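Local coordinates for putative polysaccharide biosynthesis protein with aminopeptidase-like domain (Clostridium acetobutylicum, PDB 3K9T), which binds one zinc ion per subunit and probably takes part in the biosynthesis of modified polysaccharides, with no peptidase activity expected despite its aminopeptidase-like region, at residues D269-I272 against D273-E277; G296-E299 against R300-S303; S313-R316 against S317-G320; Y346-V349 against I350-I353. All coordinates share one frame; numbering follows the deposited sequence.

Interaction 1: residues D269-I272 against D273-E277; sequences DAEI and DKIVE
Asp269, just ahead of helix 271-282, meets Lys274 in its first turn, where the chain enters the helix of a beta-alpha-beta unit formed with strands 260-263 and 287-290. CG of Lys274 does the touching, 3.6 Å from the Asp269 carbonyl O. Ala270 follows at the N-cap. Its N donates to OD2 of Asp273 at 3.0 Å, a bent bond (137° at the hydrogen) that reaches the carboxylate oxygen on its anti side. Here an N3 side chain is bonded back to the N-cap N-H, one of the two bonds of a capping box; the full box is absent because Ala270 has no side-chain acceptor. With CG beside its own backbone N (chi1 -63°), the Asp273 carboxylate leans back toward the start of the helix. Thr265 OG1 also bonds to OD2 and Tyr262 OH to OD1, so three polar neighbours fix the group. The first helical bond runs from Lys274 N to Ala270 O, 3.1 Å. At Glu271, the carbonyl O accepts from Ile275 N at 2.8 Å. The extended Glu271 side chain crosses that of Ile275, its OE2 passing 3.7 Å from CD1 of Ile275, while Asn356 ND2 hydrogen-bonds this same oxygen. Ile272 turns inward with Ile275 and Val276 against helix 336-355. Its carbonyl O takes a nearly straight bond (174°) from Val276 N at 2.8 Å. The two side chains run side by side in the same direction, and CD1 of Ile272 rests 3.9 Å from CG2 of Val276.

Interaction 2: residues G296-E299 against R300-S303; sequences GSDE and RQFS
Asp298 and Phe302 touch across the one-turn helix 299-302, in the loop region that follows strand 287-290 of the aminopeptidase-like fold. This is the tight part. Phe302 N donates to Asp298 O at 3.1 Å, a nearly straight bond (167°) lying in the carbonyl plane. With its ring swung beside the backbone N (chi1 -61°), Phe302 passes back along Asp298, bringing CE2 to 3.9 Å from CB of Asp298; strand 181-187 and helix 229-237 also pack on the ring. The Glu299 chain bends at chi2, and its OE2 receives Ser297 N at 3.1 Å from above the carboxylate plane, with Lys263 as salt-bridge partner. The Ser297 side chain, bonded to Glu227, lies about 8 Å from the zinc ion. The looser side is that of Arg300 and Gly296, both partly exposed. There Arg300 NH1 makes a weak bond of 2.8 Å to Gly296 O at the edge of the guanidinium, while NH2 forms a salt bridge to Glu367 of the second subunit. Gln301 OE1 bonds to the backbone N of that Glu367, and NE2 donates to a water that in turn donates to Asp298 OD1, which also accepts from Thr228 N. That water sits over the centre of the Arg300 guanidinium, its oxygen 3.4 Å above the plane.

Interaction 3: residues S313-R316 against S317-G320; sequences SLMR and SCYG
A bend about the CG-SE bond of Met315 (chi3 -77°) directs CE toward Cys318, while Cys318 sets SG opposite its backbone N (chi1 177°) to meet it. Met315 is modelled as selenomethionine, and its selenium SE lies 3.7 Å from SG of Cys318; CE of Met315 follows at 3.8 Å from the same SG. The Met315 and Tyr319 side chains cross obliquely, with SE 3.7 Å from CE2 of Tyr319. The approach is a Met-aromatic contact, with SE 4.3 Å from the Tyr319 ring centroid and 37° off the ring normal. Cys318 SG covers one face of this ring near its rim. The cluster lies where the chain leaves strand 311-315 of the mixed sheet in the aminopeptidase-like region, and its Tyr319 side chain is about 6 Å from the zinc ion held by His190, Asp196 and His325. Arg316 heads away from the cluster; its guanidinium bonds to Ser342 and makes a salt bridge with Asp341. Beyond the ring, a water lies in its plane, 2.7 Å from OH of Tyr319. The same water donates to OG of Ser313 at 2.6 Å, tying the phenol back to the strand, and Tyr319 OH has a further, weak hydrogen bond to Glu299 OE2.

Interaction 4: residues Y346-V349 against I350-I353; sequences YLEV and IYTI
Helix 336-355 supplies this contact from its second half, a run of i to i+4 bonds in which one carbonyl is gripped twice. Thr352 carries the double grip. Its hydroxyl turns back along the helix (chi1 -52°, OG1 beside the backbone N) and OG1 donates to Glu348 O at 2.7 Å. The Thr352 N reaches the same Glu348 O at 2.9 Å, from the opposite face of the carbonyl plane, so a buried hydroxyl is satisfied within the helix's own backbone. A water bridges the two side chains, donating to OG1 of Thr352 at 2.8 Å and also to OE2 of Glu348. The Glu348 chain bends at chi2 (60°) and thereby lies alongside Tyr351, pointing the same way, with OE2 3.9 Å from ring atom CD1. Carboxylate and ring are turned 34° from each other. Arg417 serves both, as salt-bridge partner of Glu348 OE2 and in a cation-pi contact with Tyr351. On another face of the helix the chemistry is apolar: the Val349 and Ile353 side chains cross so that CG1 of Val349 meets CD1 of Ile353 at 3.9 Å. In the i to i+4 series, Ile353 N bonds to Val349 O at 2.9 Å and Tyr351 N to Leu347 O at 2.7 Å. Around the helix, Tyr346 and Ile350 pack on helix 194-211, Leu347 on helix 5-10, Thr352 and Ile353 on helix 271-282, and Tyr351 on helix 416-428 of the winged helix-turn-helix region, while Tyr346 OH reaches strand 311-315 through Leu314 O.

In the fold
Interactions 1 and 4 form one helix-helix interface: Ile275 and Val276 of helix 271-282 pack on Val349, Thr352 and Ile353 of helix 336-355. Interaction 4 is largely buried, whereas interaction 1 runs from an exposed helix start into that same core. Interactions 2 and 3 belong to the metal-site side, meeting where Tyr319 OH approaches CA of Gly296 and N of Ser297. Interaction 2 is buried too, yet its Arg300 and Gln301 extend to another subunit; interaction 3 is partly buried, with selenium, sulfur and an aromatic ring replacing the backbone hydrogen bonds of the helices. The tyrosine at the start of interaction 4 connects it to the strand of interaction 3.

Interaction 1: residues D269-I272 against D273-E277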
ATOM      1  N   ASP A 269      -6.285 -10.884   6.661  1.00 27.47           N
ATOM      2  CA  ASP A 269      -5.443 -11.640   5.732  1.00 27.16           C
ATOM      3  C   ASP A 269      -5.126 -13.062   6.205  1.00 25.07           C
ATOM      4  O   ASP A 269      -4.079 -13.611   5.826  1.00 24.55           O
ATOM      5  CB  ASP A 269      -4.155 -10.838   5.441  1.00 26.04           C
ATOM      6  CG  ASP A 269      -3.333 -10.582   6.677  1.00 32.15           C
ATOM      7  OD1 ASP A 269      -3.791 -10.881   7.829  1.00 33.13           O
ATOM      8  OD2 ASP A 269      -2.203 -10.070   6.482  1.00 50.95           O
ATOM      9  N   ALA A 270      -6.008 -13.655   7.022  1.00 24.69           N
ATOM     10  CA  ALA A 270      -5.834 -15.044   7.499  1.00 22.47           C
ATOM     11  C   ALA A 270      -5.928 -15.974   6.300  1.00 23.70           C
ATOM     12  O   ALA A 270      -6.366 -15.565   5.229  1.00 21.35           O
ATOM     13  CB  ALA A 270      -6.895 -15.427   8.521  1.00 23.42           C
ATOM     14  N   GLU A 271      -5.523 -17.224   6.473  1.00 25.24           N
ATOM     15  CA  GLU A 271      -5.537 -18.155   5.363  1.00 26.79           C
ATOM     16  C   GLU A 271      -6.909 -18.261   4.687  1.00 26.74           C
ATOM     17  O   GLU A 271      -6.992 -18.201   3.436  1.00 27.55           O
ATOM     18  CB  GLU A 271      -5.040 -19.518   5.767  1.00 26.96           C
ATOM     19  CG  GLU A 271      -4.774 -20.369   4.540  1.00 36.65           C
ATOM     20  CD  GLU A 271      -4.313 -21.776   4.854  1.00 40.27           C
ATOM     21  OE1 GLU A 271      -3.817 -21.993   5.992  1.00 37.81           O
ATOM     22  OE2 GLU A 271      -4.435 -22.627   3.922  1.00 34.97           O
ATOM     23  N   ILE A 272      -7.965 -18.347   5.493  1.00 24.56           N
ATOM     24  CA  ILE A 272      -9.324 -18.441   4.944  1.00 25.46           C
ATOM     25  C   ILE A 272      -9.680 -17.200   4.098  1.00 23.22           C
ATOM     26  O   ILE A 272     -10.284 -17.331   3.059  1.00 23.24           O
ATOM     27  CB  ILE A 272     -10.400 -18.743   6.055  1.00 25.27           C
ATOM     28  CG1 ILE A 272     -11.766 -19.047   5.434  1.00 28.66           C
ATOM     29  CG2 ILE A 272     -10.508 -17.595   7.052  1.00 25.48           C
ATOM     30  CD1 ILE A 272     -11.751 -20.171   4.424  1.00 31.86           C
ATOM     31  N   ASP A 273      -9.272 -16.005   4.519  1.00 24.78           N
ATOM     32  CA  ASP A 273      -9.529 -14.762   3.736  1.00 21.66           C
ATOM     33  C   ASP A 273      -8.851 -14.838   2.394  1.00 22.42           C
ATOM     34  O   ASP A 273      -9.456 -14.513   1.352  1.00 22.02           O
ATOM     35  CB  ASP A 273      -8.967 -13.521   4.441  1.00 19.21           C
ATOM     36  CG  ASP A 273      -9.624 -13.249   5.787  1.00 24.88           C
ATOM     37  OD1 ASP A 273     -10.875 -13.314   5.875  1.00 21.64           O
ATOM     38  OD2 ASP A 273      -8.875 -12.972   6.756  1.00 19.90           O
ATOM     39  N   LYS A 274      -7.580 -15.251   2.427  1.00 23.46           N
ATOM     40  CA  LYS A 274      -6.757 -15.339   1.231  1.00 24.77           C
ATOM     41  C   LYS A 274      -7.339 -16.396   0.320  1.00 23.94           C
ATOM     42  O   LYS A 274      -7.390 -16.209  -0.899  1.00 25.40           O
ATOM     43  CB  LYS A 274      -5.290 -15.622   1.598  1.00 28.18           C
ATOM     44  CG  LYS A 274      -4.637 -14.492   2.393  1.00 30.82           C
ATOM     45  CD  LYS A 274      -3.563 -13.720   1.696  1.00 45.72           C
ATOM     46  CE  LYS A 274      -2.170 -14.358   1.969  1.00 58.45           C
ATOM     47  NZ  LYS A 274      -1.020 -13.348   1.860  1.00 60.35           N
ATOM     48  N   ILE A 275      -7.810 -17.501   0.900  1.00 23.30           N
ATOM     49  CA  ILE A 275      -8.364 -18.592   0.073  1.00 22.74           C
ATOM     50  C   ILE A 275      -9.681 -18.128  -0.565  1.00 23.14           C
ATOM     51  O   ILE A 275      -9.859 -18.205  -1.783  1.00 22.17           O
ATOM     52  CB  ILE A 275      -8.615 -19.883   0.874  1.00 21.57           C
ATOM     53  CG1 ILE A 275      -7.303 -20.597   1.163  1.00 24.01           C
ATOM     54  CG2 ILE A 275      -9.578 -20.823   0.132  1.00  8.76           C
ATOM     55  CD1 ILE A 275      -7.501 -21.788   2.086  1.00 26.38           C
ATOM     56  N   VAL A 276     -10.610 -17.650   0.251  1.00 20.88           N
ATOM     57  CA  VAL A 276     -11.890 -17.224  -0.327  1.00 24.83           C
ATOM     58  C   VAL A 276     -11.716 -16.108  -1.386  1.00 23.98           C
ATOM     59  O   VAL A 276     -12.362 -16.154  -2.418  1.00 20.24           O
ATOM     60  CB  VAL A 276     -12.943 -16.812   0.750  1.00 25.32           C
ATOM     61  CG1 VAL A 276     -14.169 -16.159   0.066  1.00 10.27           C
ATOM     62  CG2 VAL A 276     -13.335 -18.059   1.598  1.00 19.84           C
ATOM     63  N   GLU A 277     -10.834 -15.136  -1.157  1.00 24.37           N
ATOM     64  CA  GLU A 277     -10.717 -14.032  -2.137  1.00 26.32           C
ATOM     65  C   GLU A 277     -10.075 -14.528  -3.436  1.00 26.26           C
ATOM     66  O   GLU A 277     -10.435 -14.068  -4.495  1.00 26.07           O
ATOM     67  CB  GLU A 277      -9.988 -12.831  -1.551  1.00 25.91           C
ATOM     68  CG  GLU A 277     -10.734 -12.197  -0.353  1.00 32.36           C
ATOM     69  CD  GLU A 277      -9.831 -11.308   0.476  1.00 35.65           C
ATOM     70  OE1 GLU A 277      -9.030 -10.570  -0.131  1.00 33.36           O
ATOM     71  OE2 GLU A 277      -9.915 -11.346   1.724  1.00 24.24           O
TER

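Interaction 2: residues G296-E299 against R300-S303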
ATOM      1  N   GLY A 296     -23.472  -8.204  12.839  1.00 22.47           N
ATOM      2  CA  GLY A 296     -23.930  -9.100  11.786  1.00 21.63           C
ATOM      3  C   GLY A 296     -24.270 -10.457  12.382  1.00 23.42           C
ATOM      4  O   GLY A 296     -25.161 -10.548  13.204  1.00 26.37           O
ATOM      5  N   SER A 297     -23.574 -11.517  11.983  1.00 22.66           N
ATOM      6  CA  SER A 297     -23.884 -12.849  12.506  1.00 23.02           C
ATOM      7  C   SER A 297     -22.789 -13.368  13.439  1.00 22.21           C
ATOM      8  O   SER A 297     -22.033 -12.582  13.960  1.00 21.18           O
ATOM      9  CB  SER A 297     -24.199 -13.839  11.388  1.00 21.72           C
ATOM     10  OG  SER A 297     -24.835 -14.985  11.938  1.00 27.38           O
ATOM     11  N   ASP A 298     -22.711 -14.690  13.635  1.00 24.45           N
ATOM     12  CA  ASP A 298     -21.906 -15.286  14.744  1.00 22.93           C
ATOM     13  C   ASP A 298     -20.400 -15.113  14.673  1.00 23.65           C
ATOM     14  O   ASP A 298     -19.697 -15.476  15.605  1.00 24.99           O
ATOM     15  CB  ASP A 298     -22.257 -16.747  14.933  1.00 20.10           C
ATOM     16  CG  ASP A 298     -23.704 -16.954  15.401  1.00 24.18           C
ATOM     17  OD1 ASP A 298     -24.104 -16.368  16.429  1.00 26.44           O
ATOM     18  OD2 ASP A 298     -24.429 -17.717  14.739  1.00 24.34           O
ATOM     19  N   GLU A 299     -19.898 -14.556  13.576  1.00 26.99           N
ATOM     20  CA  GLU A 299     -18.478 -14.208  13.471  1.00 27.50           C
ATOM     21  C   GLU A 299     -18.084 -13.232  14.578  1.00 30.28           C
ATOM     22  O   GLU A 299     -16.933 -13.218  15.011  1.00 31.88           O
ATOM     23  CB  GLU A 299     -18.142 -13.664  12.086  1.00 29.08           C
ATOM     24  CG  GLU A 299     -18.789 -12.333  11.734  1.00 30.50           C
ATOM     25  CD  GLU A 299     -20.198 -12.449  11.205  1.00 28.47           C
ATOM     26  OE1 GLU A 299     -20.738 -13.585  11.172  1.00 27.71           O
ATOM     27  OE2 GLU A 299     -20.744 -11.383  10.812  1.00 28.85           O
ATOM     28  N   ARG A 300     -19.046 -12.448  15.077  1.00 31.41           N
ATOM     29  CA  ARG A 300     -18.821 -11.664  16.319  1.00 31.78           C
ATOM     30  C   ARG A 300     -18.463 -12.467  17.550  1.00 29.18           C
ATOM     31  O   ARG A 300     -17.628 -12.046  18.363  1.00 28.60           O
ATOM     32  CB  ARG A 300     -19.996 -10.760  16.684  1.00 32.84           C
ATOM     33  CG  ARG A 300     -21.344 -11.267  16.348  1.00 38.57           C
ATOM     34  CD  ARG A 300     -22.275 -10.101  16.098  1.00 35.32           C
ATOM     35  NE  ARG A 300     -23.174 -10.011  17.221  1.00 42.23           N
ATOM     36  CZ  ARG A 300     -24.487 -10.179  17.139  1.00 41.54           C
ATOM     37  NH1 ARG A 300     -25.073 -10.348  15.960  1.00 50.81           N
ATOM     38  NH2 ARG A 300     -25.229 -10.138  18.240  1.00 32.47           N
ATOM     39  N   GLN A 301     -19.105 -13.606  17.732  1.00 28.81           N
ATOM     40  CA  GLN A 301     -18.747 -14.429  18.892  1.00 26.05           C
ATOM     41  C   GLN A 301     -17.402 -15.096  18.620  1.00 24.05           C
ATOM     42  O   GLN A 301     -16.509 -15.018  19.428  1.00 20.19           O
ATOM     43  CB  GLN A 301     -19.849 -15.413  19.256  1.00 26.69           C
ATOM     44  CG  GLN A 301     -21.262 -14.813  19.237  1.00 19.99           C
ATOM     45  CD  GLN A 301     -21.424 -13.587  20.103  1.00 29.56           C
ATOM     46  OE1 GLN A 301     -20.686 -13.399  21.084  1.00 17.56           O
ATOM     47  NE2 GLN A 301     -22.418 -12.745  19.764  1.00 21.59           N
ATOM     48  N   PHE A 302     -17.201 -15.642  17.429  1.00 27.42           N
ATOM     49  CA  PHE A 302     -15.935 -16.339  17.140  1.00 26.97           C
ATOM     50  C   PHE A 302     -14.747 -15.408  17.104  1.00 25.18           C
ATOM     51  O   PHE A 302     -13.630 -15.841  17.323  1.00 26.95           O
ATOM     52  CB  PHE A 302     -16.028 -17.173  15.849  1.00 26.79           C
ATOM     53  CG  PHE A 302     -17.071 -18.233  15.912  1.00 27.86           C
ATOM     54  CD1 PHE A 302     -16.980 -19.246  16.843  1.00 21.62           C
ATOM     55  CD2 PHE A 302     -18.179 -18.203  15.071  1.00 28.58           C
ATOM     56  CE1 PHE A 302     -17.982 -20.232  16.927  1.00 29.36           C
ATOM     57  CE2 PHE A 302     -19.183 -19.205  15.154  1.00 26.60           C
ATOM     58  CZ  PHE A 302     -19.077 -20.206  16.071  1.00 23.62           C
ATOM     59  N   SER A 303     -14.999 -14.134  16.840  1.00 26.15           N
ATOM     60  CA  SER A 303     -13.955 -13.127  16.731  1.00 23.78           C
ATOM     61  C   SER A 303     -13.799 -12.255  17.967  1.00 24.49           C
ATOM     62  O   SER A 303     -13.035 -11.307  17.912  1.00 25.50           O
ATOM     63  CB  SER A 303     -14.256 -12.242  15.535  1.00 25.41           C
ATOM     64  OG  SER A 303     -14.291 -13.038  14.361  1.00 27.47           O
TER
HETATM   65  O   HOH W   1     -23.682 -13.524  17.120  1.00 16.89           O

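Interaction 3: residues S313-R316 against S317-G320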
ATOM      1  N   SER A 313     -17.418 -14.962   6.507  1.00 26.26           N
ATOM      2  CA  SER A 313     -18.803 -15.211   6.149  1.00 23.64           C
ATOM      3  C   SER A 313     -18.947 -15.024   4.660  1.00 24.92           C
ATOM      4  O   SER A 313     -18.672 -13.950   4.127  1.00 25.06           O
ATOM      5  CB  SER A 313     -19.724 -14.282   6.927  1.00 25.41           C
ATOM      6  OG  SER A 313     -21.101 -14.599   6.750  1.00 17.33           O
ATOM      7  N   LEU A 314     -19.318 -16.102   3.980  1.00 25.55           N
ATOM      8  CA  LEU A 314     -19.467 -16.098   2.530  1.00 25.23           C
ATOM      9  C   LEU A 314     -20.965 -16.186   2.231  1.00 25.89           C
ATOM     10  O   LEU A 314     -21.634 -17.188   2.549  1.00 26.42           O
ATOM     11  CB  LEU A 314     -18.655 -17.229   1.893  1.00 22.39           C
ATOM     12  CG  LEU A 314     -18.829 -17.363   0.381  1.00 21.52           C
ATOM     13  CD1 LEU A 314     -18.459 -16.071  -0.340  1.00 18.22           C
ATOM     14  CD2 LEU A 314     -18.014 -18.518  -0.133  1.00 24.60           C
HETATM   15  N   MSE A 315     -21.464 -15.113   1.624  1.00 24.72           N
HETATM   16  CA  MSE A 315     -22.869 -14.871   1.453  1.00 25.08           C
HETATM   17  C   MSE A 315     -23.164 -14.548   0.013  1.00 23.80           C
HETATM   18  O   MSE A 315     -22.260 -14.501  -0.795  1.00 23.91           O
HETATM   19  CB  MSE A 315     -23.232 -13.638   2.283  1.00 27.16           C
HETATM   20  CG  MSE A 315     -23.058 -13.835   3.776  1.00 30.52           C
HETATM   21 SE   MSE A 315     -23.419 -12.286   4.839  0.75 18.34          SE
HETATM   22  CE  MSE A 315     -21.747 -11.492   4.366  1.00 29.90           C
ATOM     23  N   ARG A 316     -24.438 -14.359  -0.300  1.00 23.63           N
ATOM     24  CA  ARG A 316     -24.819 -13.700  -1.547  1.00 24.96           C
ATOM     25  C   ARG A 316     -25.226 -12.288  -1.114  1.00 24.48           C
ATOM     26  O   ARG A 316     -24.370 -11.569  -0.626  1.00 24.24           O
ATOM     27  CB  ARG A 316     -25.899 -14.461  -2.341  1.00 24.95           C
ATOM     28  CG  ARG A 316     -25.455 -15.836  -2.811  1.00 27.44           C
ATOM     29  CD  ARG A 316     -26.290 -16.392  -3.966  1.00 21.05           C
ATOM     30  NE  ARG A 316     -25.735 -15.881  -5.199  1.00 24.70           N
ATOM     31  CZ  ARG A 316     -24.687 -16.380  -5.835  1.00 27.59           C
ATOM     32  NH1 ARG A 316     -24.084 -17.487  -5.413  1.00 29.07           N
ATOM     33  NH2 ARG A 316     -24.236 -15.756  -6.918  1.00 33.99           N
ATOM     34  N   SER A 317     -26.493 -11.892  -1.252  1.00 25.23           N
ATOM     35  CA  SER A 317     -26.908 -10.571  -0.809  1.00 27.20           C
ATOM     36  C   SER A 317     -26.948 -10.631   0.705  1.00 31.74           C
ATOM     37  O   SER A 317     -27.767 -11.295   1.333  1.00 32.67           O
ATOM     38  CB  SER A 317     -28.249 -10.113  -1.405  1.00 26.20           C
ATOM     39  OG  SER A 317     -28.192 -10.132  -2.838  1.00 18.95           O
ATOM     40  N   CYS A 318     -25.998  -9.932   1.280  1.00 35.20           N
ATOM     41  CA  CYS A 318     -25.844  -9.857   2.696  1.00 36.51           C
ATOM     42  C   CYS A 318     -27.098  -9.308   3.434  1.00 33.75           C
ATOM     43  O   CYS A 318     -27.851  -8.517   2.885  1.00 30.03           O
ATOM     44  CB  CYS A 318     -24.594  -8.991   2.946  1.00 37.59           C
ATOM     45  SG  CYS A 318     -24.306  -8.725   4.668  1.00 59.12           S
ATOM     46  N   TYR A 319     -27.324  -9.782   4.668  1.00 35.65           N
ATOM     47  CA  TYR A 319     -28.388  -9.273   5.558  1.00 35.63           C
ATOM     48  C   TYR A 319     -28.400  -7.728   5.528  1.00 35.38           C
ATOM     49  O   TYR A 319     -27.355  -7.087   5.573  1.00 32.32           O
ATOM     50  CB  TYR A 319     -28.260  -9.820   7.003  1.00 35.28           C
ATOM     51  CG  TYR A 319     -26.846  -9.961   7.494  1.00 37.65           C
ATOM     52  CD1 TYR A 319     -26.084  -8.850   7.832  1.00 34.71           C
ATOM     53  CD2 TYR A 319     -26.252 -11.215   7.611  1.00 39.38           C
ATOM     54  CE1 TYR A 319     -24.756  -8.988   8.264  1.00 37.51           C
ATOM     55  CE2 TYR A 319     -24.931 -11.358   8.069  1.00 28.60           C
ATOM     56  CZ  TYR A 319     -24.193 -10.258   8.379  1.00 36.17           C
ATOM     57  OH  TYR A 319     -22.878 -10.412   8.803  1.00 42.84           O
ATOM     58  N   GLY A 320     -29.597  -7.149   5.444  1.00 33.25           N
ATOM     59  CA  GLY A 320     -29.752  -5.736   5.158  1.00 31.01           C
ATOM     60  C   GLY A 320     -30.380  -5.571   3.785  1.00 31.64           C
ATOM     61  O   GLY A 320     -30.874  -4.513   3.457  1.00 31.45           O
TER
HETATM   62  O   HOH W   2     -22.057 -12.974   8.610  1.00 23.44           O

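Interaction 4: residues Y346-V349 against I350-I353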
ATOM      1  N   TYR A 346     -18.464 -22.714  -2.140  1.00 24.53           N
ATOM      2  CA  TYR A 346     -18.066 -23.299  -0.878  1.00 35.19           C
ATOM      3  C   TYR A 346     -17.230 -24.540  -1.147  1.00 19.20           C
ATOM      4  O   TYR A 346     -16.198 -24.735  -0.505  1.00 27.86           O
ATOM      5  CB  TYR A 346     -19.289 -23.617   0.034  1.00 21.08           C
ATOM      6  CG  TYR A 346     -19.688 -22.487   0.986  1.00 24.30           C
ATOM      7  CD1 TYR A 346     -20.391 -21.375   0.541  1.00 22.51           C
ATOM      8  CD2 TYR A 346     -19.393 -22.559   2.346  1.00 22.17           C
ATOM      9  CE1 TYR A 346     -20.765 -20.362   1.432  1.00 23.63           C
ATOM     10  CE2 TYR A 346     -19.759 -21.557   3.239  1.00 24.28           C
ATOM     11  CZ  TYR A 346     -20.430 -20.455   2.784  1.00 24.62           C
ATOM     12  OH  TYR A 346     -20.800 -19.452   3.671  1.00 15.44           O
ATOM     13  N   LEU A 347     -17.659 -25.393  -2.077  1.00 27.53           N
ATOM     14  CA  LEU A 347     -16.874 -26.594  -2.390  1.00 34.07           C
ATOM     15  C   LEU A 347     -15.474 -26.238  -2.940  1.00 24.88           C
ATOM     16  O   LEU A 347     -14.480 -26.924  -2.648  1.00 25.29           O
ATOM     17  CB  LEU A 347     -17.641 -27.507  -3.365  1.00 23.97           C
ATOM     18  CG  LEU A 347     -18.859 -28.262  -2.808  1.00 42.14           C
ATOM     19  CD1 LEU A 347     -19.353 -29.275  -3.813  1.00 17.89           C
ATOM     20  CD2 LEU A 347     -18.519 -28.964  -1.490  1.00 10.08           C
ATOM     21  N   GLU A 348     -15.401 -25.173  -3.738  1.00 33.11           N
ATOM     22  CA  GLU A 348     -14.121 -24.735  -4.327  1.00 26.26           C
ATOM     23  C   GLU A 348     -13.205 -24.190  -3.241  1.00 23.69           C
ATOM     24  O   GLU A 348     -11.973 -24.377  -3.269  1.00 19.95           O
ATOM     25  CB  GLU A 348     -14.349 -23.657  -5.392  1.00 30.29           C
ATOM     26  CG  GLU A 348     -13.110 -23.375  -6.270  1.00 27.03           C
ATOM     27  CD  GLU A 348     -12.645 -24.596  -7.013  1.00 26.23           C
ATOM     28  OE1 GLU A 348     -13.517 -25.386  -7.438  1.00 30.60           O
ATOM     29  OE2 GLU A 348     -11.413 -24.778  -7.176  1.00 24.76           O
ATOM     30  N   VAL A 349     -13.815 -23.476  -2.299  1.00 23.28           N
ATOM     31  CA  VAL A 349     -13.096 -23.025  -1.138  1.00 20.04           C
ATOM     32  C   VAL A 349     -12.493 -24.230  -0.414  1.00 15.40           C
ATOM     33  O   VAL A 349     -11.297 -24.204  -0.108  1.00 24.49           O
ATOM     34  CB  VAL A 349     -13.968 -22.171  -0.229  1.00 29.21           C
ATOM     35  CG1 VAL A 349     -13.338 -22.008   1.158  1.00 19.93           C
ATOM     36  CG2 VAL A 349     -14.198 -20.837  -0.896  1.00 21.36           C
ATOM     37  N   ILE A 350     -13.308 -25.274  -0.193  1.00 23.02           N
ATOM     38  CA  ILE A 350     -12.897 -26.462   0.562  1.00 23.66           C
ATOM     39  C   ILE A 350     -11.830 -27.212  -0.204  1.00 29.31           C
ATOM     40  O   ILE A 350     -10.829 -27.612   0.380  1.00 23.52           O
ATOM     41  CB  ILE A 350     -14.086 -27.383   0.941  1.00 26.75           C
ATOM     42  CG1 ILE A 350     -14.944 -26.710   2.032  1.00 20.31           C
ATOM     43  CG2 ILE A 350     -13.576 -28.732   1.417  1.00 16.54           C
ATOM     44  CD1 ILE A 350     -16.335 -27.371   2.354  1.00 16.64           C
ATOM     45  N   TYR A 351     -12.023 -27.369  -1.510  1.00 23.20           N
ATOM     46  CA  TYR A 351     -10.973 -27.929  -2.373  1.00 22.69           C
ATOM     47  C   TYR A 351      -9.661 -27.144  -2.196  1.00 26.40           C
ATOM     48  O   TYR A 351      -8.606 -27.740  -2.115  1.00 25.60           O
ATOM     49  CB  TYR A 351     -11.402 -27.895  -3.848  1.00 31.76           C
ATOM     50  CG  TYR A 351     -10.339 -28.342  -4.846  1.00 18.33           C
ATOM     51  CD1 TYR A 351      -9.322 -27.473  -5.273  1.00 17.50           C
ATOM     52  CD2 TYR A 351     -10.360 -29.620  -5.378  1.00 15.42           C
ATOM     53  CE1 TYR A 351      -8.366 -27.888  -6.188  1.00 23.70           C
ATOM     54  CE2 TYR A 351      -9.400 -30.045  -6.312  1.00 32.80           C
ATOM     55  CZ  TYR A 351      -8.416 -29.175  -6.716  1.00 32.52           C
ATOM     56  OH  TYR A 351      -7.469 -29.594  -7.619  1.00 22.62           O
ATOM     57  N   THR A 352      -9.723 -25.817  -2.115  1.00 21.72           N
ATOM     58  CA  THR A 352      -8.497 -25.004  -1.970  1.00 16.29           C
ATOM     59  C   THR A 352      -7.842 -25.222  -0.588  1.00 22.65           C
ATOM     60  O   THR A 352      -6.624 -25.386  -0.460  1.00 26.44           O
ATOM     61  CB  THR A 352      -8.786 -23.505  -2.249  1.00 29.90           C
ATOM     62  OG1 THR A 352      -9.448 -23.371  -3.515  1.00 22.22           O
ATOM     63  CG2 THR A 352      -7.502 -22.694  -2.278  1.00 12.10           C
ATOM     64  N   ILE A 353      -8.667 -25.229   0.444  1.00 23.81           N
ATOM     65  CA  ILE A 353      -8.198 -25.465   1.795  1.00 22.49           C
ATOM     66  C   ILE A 353      -7.439 -26.773   1.848  1.00 44.45           C
ATOM     67  O   ILE A 353      -6.358 -26.841   2.401  1.00 22.03           O
ATOM     68  CB  ILE A 353      -9.377 -25.558   2.784  1.00 38.64           C
ATOM     69  CG1 ILE A 353     -10.005 -24.194   3.002  1.00 29.41           C
ATOM     70  CG2 ILE A 353      -8.937 -26.169   4.139  1.00 13.51           C
ATOM     71  CD1 ILE A 353     -11.381 -24.312   3.672  1.00 22.35           C
TER
HETATM   72  O   HOH W   3      -9.470 -23.415  -6.282  1.00 26.25           O